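Local coordinates for Lactamase_B domain-containing protein (Bacillus lehensis G1, PDB 7EV5), which is probably a zinc-dependent hydrolase of the metallo-beta-lactamase superfamily, resembling both B3 metallo-beta-lactamases and glyoxalase II, at residues E113-L116 and F121-S124; G158-R163 and T168-S173. All blocks are in the same frame, centred on the assembly; numbering follows the deposited sequence.

Interaction 1: residues E113-L116 and F121-S124; sequences EKSL and FTFS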
loop_
_atom_site.group_PDB
_atom_site.type_symbol
_atom_site.label_atom_id
_atom_site.label_comp_id
_atom_site.label_asym_id
_atom_site.label_seq_id
_atom_site.Cartn_x
_atom_site.Cartn_y
_atom_site.Cartn_z
ATOM N N GLU A 113 -11.478 -8.015 8.489
ATOM C CA GLU A 113 -11.429 -6.990 9.529
ATOM C C GLU A 113 -11.768 -5.629 8.953
ATOM O O GLU A 113 -11.277 -5.250 7.887
ATOM C CB GLU A 113 -10.024 -6.911 10.124
ATOM C CG GLU A 113 -9.591 -8.142 10.848
ATOM C CD GLU A 113 -8.811 -9.070 9.957
ATOM O OE1 GLU A 113 -8.749 -8.819 8.728
ATOM O OE2 GLU A 113 -8.263 -10.052 10.492
ATOM N N LYS A 114 -12.616 -4.892 9.662
ATOM C CA LYS A 114 -12.932 -3.527 9.279
ATOM C C LYS A 114 -12.100 -2.499 10.025
ATOM O O LYS A 114 -12.136 -1.322 9.660
ATOM C CB LYS A 114 -14.420 -3.247 9.489
ATOM C CG LYS A 114 -15.314 -4.151 8.662
ATOM C CD LYS A 114 -15.064 -3.962 7.181
ATOM C CE LYS A 114 -16.049 -4.776 6.350
ATOM N NZ LYS A 114 -15.548 -6.157 6.123
ATOM N N SER A 115 -11.354 -2.915 11.043
ATOM C CA SER A 115 -10.492 -2.027 11.803
ATOM C C SER A 115 -9.190 -2.745 12.122
ATOM O O SER A 115 -9.149 -3.975 12.224
ATOM C CB SER A 115 -11.170 -1.595 13.110
ATOM O OG SER A 115 -10.501 -0.488 13.688
ATOM N N LEU A 116 -8.127 -1.956 12.288
ATOM C CA LEU A 116 -6.804 -2.447 12.649
ATOM C C LEU A 116 -6.126 -1.368 13.480
ATOM O O LEU A 116 -6.061 -0.208 13.056
ATOM C CB LEU A 116 -5.971 -2.725 11.390
ATOM C CG LEU A 116 -4.509 -3.095 11.599
ATOM C CD1 LEU A 116 -4.397 -4.355 12.444
ATOM C CD2 LEU A 116 -3.834 -3.284 10.244
ATOM N N PHE A 121 -2.123 4.031 16.489
ATOM C CA PHE A 121 -2.679 4.338 15.175
ATOM C C PHE A 121 -3.846 3.400 14.908
ATOM O O PHE A 121 -3.667 2.177 14.890
ATOM C CB PHE A 121 -1.641 4.121 14.075
ATOM C CG PHE A 121 -0.377 4.918 14.237
ATOM C CD1 PHE A 121 -0.260 6.186 13.683
ATOM C CD2 PHE A 121 0.702 4.388 14.911
ATOM C CE1 PHE A 121 0.916 6.907 13.810
ATOM C CE2 PHE A 121 1.885 5.111 15.050
ATOM C CZ PHE A 121 1.987 6.374 14.493
ATOM N N THR A 122 -5.028 3.956 14.672
ATOM C CA THR A 122 -6.164 3.132 14.284
ATOM C C THR A 122 -6.534 3.400 12.834
ATOM O O THR A 122 -6.543 4.550 12.380
ATOM C CB THR A 122 -7.366 3.325 15.211
ATOM O OG1 THR A 122 -6.978 2.987 16.544
ATOM C CG2 THR A 122 -8.519 2.406 14.796
ATOM N N PHE A 123 -6.817 2.317 12.116
ATOM C CA PHE A 123 -7.179 2.372 10.713
ATOM C C PHE A 123 -8.498 1.659 10.501
ATOM O O PHE A 123 -8.795 0.666 11.175
ATOM C CB PHE A 123 -6.138 1.629 9.867
ATOM C CG PHE A 123 -4.745 2.147 10.035
ATOM C CD1 PHE A 123 -4.316 3.263 9.333
ATOM C CD2 PHE A 123 -3.863 1.514 10.886
ATOM C CE1 PHE A 123 -3.020 3.743 9.492
ATOM C CE2 PHE A 123 -2.572 1.980 11.047
ATOM C CZ PHE A 123 -2.147 3.091 10.349
ATOM N N SER A 124 -9.293 2.191 9.587
ATOM C CA SER A 124 -10.369 1.432 8.976
ATOM C C SER A 124 -9.792 0.706 7.769
ATOM O O SER A 124 -9.004 1.269 7.004
ATOM C CB SER A 124 -11.494 2.362 8.526
ATOM O OG SER A 124 -12.244 2.830 9.630
HETATM O O HOH W 1 -13.889 0.610 10.767
HETATM O O HOH W 2 -11.482 1.623 12.780
#
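L116 and F123 form an antiparallel hydrogen-bonded pair, their CA atoms 5.2 Å apart, and next to it S115 and S124 form a non-hydrogen-bonded pair that closes to 4.5 Å between CA atoms. Two bonds make the first pair: L116 N gives its hydrogen to F123 O at 2.9 Å, and F123 N gives its own to L116 O at 2.8 Å, almost in line with that carbonyl. Between them S115 and S124 also bring CA-H groups against carbonyl oxygens of the other strand, S115 to F123 O and S124 to K114 O. The backbone of K114 is bonded to V125, which carries the pairing one step beyond the serines.

L116 and F123 lie on one face of the sheet, where both rest on L51 of strand 46-51. With CG beside its own backbone N (chi1 -57°), the F123 ring brings an edge to the neighbouring strand, and CD2 comes within 3.5 Å of L116 O, which sits near the ring plane. The end of the F121 side chain leads off from 113-116, and like F123 it packs on L17.

The face bearing S115 and S124 is polar and wetted. S115 OG, swung beside its own carbonyl carbon (chi1 -165°), leans across the strand boundary to 3.7 Å from T122 CG2, while T122 OG1 is bonded to T117 OG1 farther along. One water donates to K114 O at 2.8 Å and is also bonded to S124 OG, linking the strands outside the backbone pairing. A second water bonds to S115 OG and donates to F123 O, a long bond at 3.3 Å.

Greasy inward and hydrated outward, this is a beta hairpin whose strand 115-118 forms one border of the second sheet in the alpha-beta/beta-alpha sandwich of the metallo-beta-lactamase fold.

Interaction 2: residues G158-R163 and T168-S173; sequences GRTDLR and TLLLAS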
loop_
_atom_site.group_PDB
_atom_site.type_symbol
_atom_site.label_atom_id
_atom_site.label_comp_id
_atom_site.label_asym_id
_atom_site.label_seq_id
_atom_site.Cartn_x
_atom_site.Cartn_y
_atom_site.Cartn_z
ATOM N N GLY A 158 -6.029 1.929 -11.234
ATOM C CA GLY A 158 -5.110 0.811 -11.313
ATOM C C GLY A 158 -5.286 -0.018 -12.571
ATOM O O GLY A 158 -6.397 -0.220 -13.075
ATOM N N ARG A 159 -4.166 -0.528 -13.078
ATOM C CA ARG A 159 -4.241 -1.468 -14.185
ATOM C C ARG A 159 -4.915 -2.753 -13.716
ATOM O O ARG A 159 -4.769 -3.176 -12.565
ATOM C CB ARG A 159 -2.850 -1.759 -14.764
ATOM C CG ARG A 159 -1.888 -2.448 -13.811
ATOM C CD ARG A 159 -0.452 -2.367 -14.325
ATOM N NE ARG A 159 -0.267 -3.159 -15.532
ATOM C CZ ARG A 159 0.901 -3.345 -16.141
ATOM N NH1 ARG A 159 2.014 -2.791 -15.663
ATOM N NH2 ARG A 159 0.949 -4.094 -17.230
ATOM N N THR A 160 -5.682 -3.369 -14.612
ATOM C CA THR A 160 -6.450 -4.568 -14.300
ATOM C C THR A 160 -6.055 -5.746 -15.182
ATOM O O THR A 160 -6.811 -6.719 -15.290
ATOM C CB THR A 160 -7.949 -4.284 -14.384
ATOM O OG1 THR A 160 -8.261 -3.733 -15.670
ATOM C CG2 THR A 160 -8.327 -3.294 -13.328
ATOM N N ASP A 161 -4.859 -5.693 -15.773
ATOM C CA ASP A 161 -4.363 -6.704 -16.692
ATOM C C ASP A 161 -3.370 -7.677 -16.056
ATOM O O ASP A 161 -2.798 -8.507 -16.770
ATOM C CB ASP A 161 -3.727 -6.037 -17.916
ATOM C CG ASP A 161 -2.608 -5.065 -17.550
ATOM O OD1 ASP A 161 -2.576 -4.570 -16.406
ATOM O OD2 ASP A 161 -1.753 -4.788 -18.421
ATOM N N LEU A 162 -3.149 -7.601 -14.742
ATOM C CA LEU A 162 -2.196 -8.478 -14.074
ATOM C C LEU A 162 -2.908 -9.686 -13.445
ATOM O O LEU A 162 -4.100 -9.917 -13.674
ATOM C CB LEU A 162 -1.324 -7.674 -13.104
ATOM C CG LEU A 162 -0.641 -6.430 -13.674
ATOM C CD1 LEU A 162 0.202 -5.700 -12.615
ATOM C CD2 LEU A 162 0.205 -6.784 -14.888
ATOM N N ARG A 163 -2.176 -10.468 -12.650
ATOM C CA ARG A 163 -2.729 -11.690 -12.074
ATOM C C ARG A 163 -3.960 -11.387 -11.225
ATOM O O ARG A 163 -3.900 -10.619 -10.257
ATOM C CB ARG A 163 -1.657 -12.393 -11.239
ATOM C CG ARG A 163 -2.148 -13.642 -10.516
ATOM C CD ARG A 163 -0.991 -14.383 -9.839
ATOM N NE ARG A 163 0.070 -14.705 -10.794
ATOM C CZ ARG A 163 0.084 -15.799 -11.547
ATOM N NH1 ARG A 163 -0.899 -16.685 -11.441
ATOM N NH2 ARG A 163 1.077 -16.011 -12.400
ATOM N N THR A 168 -14.101 -4.840 -13.709
ATOM C CA THR A 168 -15.433 -4.683 -13.123
ATOM C C THR A 168 -15.369 -4.630 -11.604
ATOM O O THR A 168 -16.127 -3.885 -10.967
ATOM C CB THR A 168 -16.385 -5.791 -13.597
ATOM O OG1 THR A 168 -16.013 -7.041 -13.009
ATOM C CG2 THR A 168 -16.369 -5.916 -15.112
ATOM N N LEU A 169 -14.442 -5.384 -11.005
ATOM C CA LEU A 169 -14.277 -5.357 -9.562
ATOM C C LEU A 169 -13.590 -4.071 -9.117
ATOM O O LEU A 169 -13.959 -3.487 -8.093
ATOM C CB LEU A 169 -13.465 -6.584 -9.152
ATOM C CG LEU A 169 -13.367 -6.965 -7.689
ATOM C CD1 LEU A 169 -14.748 -7.016 -7.067
ATOM C CD2 LEU A 169 -12.687 -8.318 -7.584
ATOM N N LEU A 170 -12.592 -3.610 -9.886
ATOM C CA LEU A 170 -11.904 -2.375 -9.529
ATOM C C LEU A 170 -12.872 -1.199 -9.484
ATOM O O LEU A 170 -12.843 -0.397 -8.546
ATOM C CB LEU A 170 -10.775 -2.095 -10.519
ATOM C CG LEU A 170 -10.024 -0.814 -10.166
ATOM C CD1 LEU A 170 -9.338 -1.007 -8.825
ATOM C CD2 LEU A 170 -9.004 -0.506 -11.229
ATOM N N LEU A 171 -13.755 -1.091 -10.479
ATOM C CA LEU A 171 -14.677 0.041 -10.494
ATOM C C LEU A 171 -15.658 -0.016 -9.331
ATOM O O LEU A 171 -16.025 1.024 -8.771
ATOM C CB LEU A 171 -15.411 0.117 -11.831
ATOM C CG LEU A 171 -14.573 0.745 -12.940
ATOM C CD1 LEU A 171 -15.289 0.652 -14.245
ATOM C CD2 LEU A 171 -14.234 2.197 -12.615
ATOM N N ALA A 172 -16.094 -1.215 -8.951
ATOM C CA ALA A 172 -16.936 -1.341 -7.769
ATOM C C ALA A 172 -16.184 -0.950 -6.506
ATOM O O ALA A 172 -16.736 -0.265 -5.642
ATOM C CB ALA A 172 -17.486 -2.759 -7.660
ATOM N N SER A 173 -14.935 -1.405 -6.356
ATOM C CA SER A 173 -14.143 -0.956 -5.210
ATOM C C SER A 173 -14.080 0.560 -5.140
ATOM O O SER A 173 -14.252 1.149 -4.065
ATOM C CB SER A 173 -12.723 -1.532 -5.247
ATOM O OG SER A 173 -12.746 -2.927 -5.057
#
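G158 meets L170 through its carbonyl: G158 O lies 3.2 Å from L170 CD2, a close approach of a backbone oxygen to a methyl. The backbone of G158 is also bonded to V151, a residue that L170 touches as well, so glycine and leucine share a neighbour. R159 turns its side chain away from the helix, and its carbonyl accepts a bond from ND1 of the zinc ligand H131, a second-shell contact that probably helps to fix the orientation of that imidazole.

T160 supplies the second touching point. Its CG2, anti to the carbonyl carbon, comes 3.6 Å from L170 CD2 and 3.9 Å from L170 CB, the two side chains meeting at a slant. L170 is extended from the helix with CG anti to its backbone N (chi1 -179°), which carries CD2 up against the glycine carbonyl and the threonine methyl together.

D161 looks back to R159 rather than to the helix. The pair forms a side-on salt bridge, with R159 NE on D161 OD1 at 2.8 Å (170° at the hydrogen) and R159 NH2 on D161 OD2 at 3.0 Å. Both oxygens lie close to the guanidinium plane, and L162 CD2 covers one face of that group near its rim. L162 also touches the zinc ligand H56, while R163 continues to W83 and L89.

Across the contact itself the chemistry is mainly one leucine methyl against a carbonyl and a methyl, which suggests shape rather than polar bonding; the polar bonds that shape 158-163 lie within the loop or run to V151 and H131.

Overall arrangement
Following the chain from the N terminus, interaction 1 comes first and closes the short turn between strands 115-118 and 121-127, at the border of the second sheet and away from the zinc ions. The chain then passes zinc ligand H131, strands 136-140 and 145-149, and ligand D150 before interaction 2 closes the loop from strand 156-157 onto helix 167-178, with G158 close to those two ligands. The two loops are in series, neither nested nor crossed; the centres of interactions 1 and 2 are 23 Å apart, and the nearest atoms of interactions 1 and 2 about 12 Å apart. One finishes a sheet border, the other ties the loop beside the metal site to a helix.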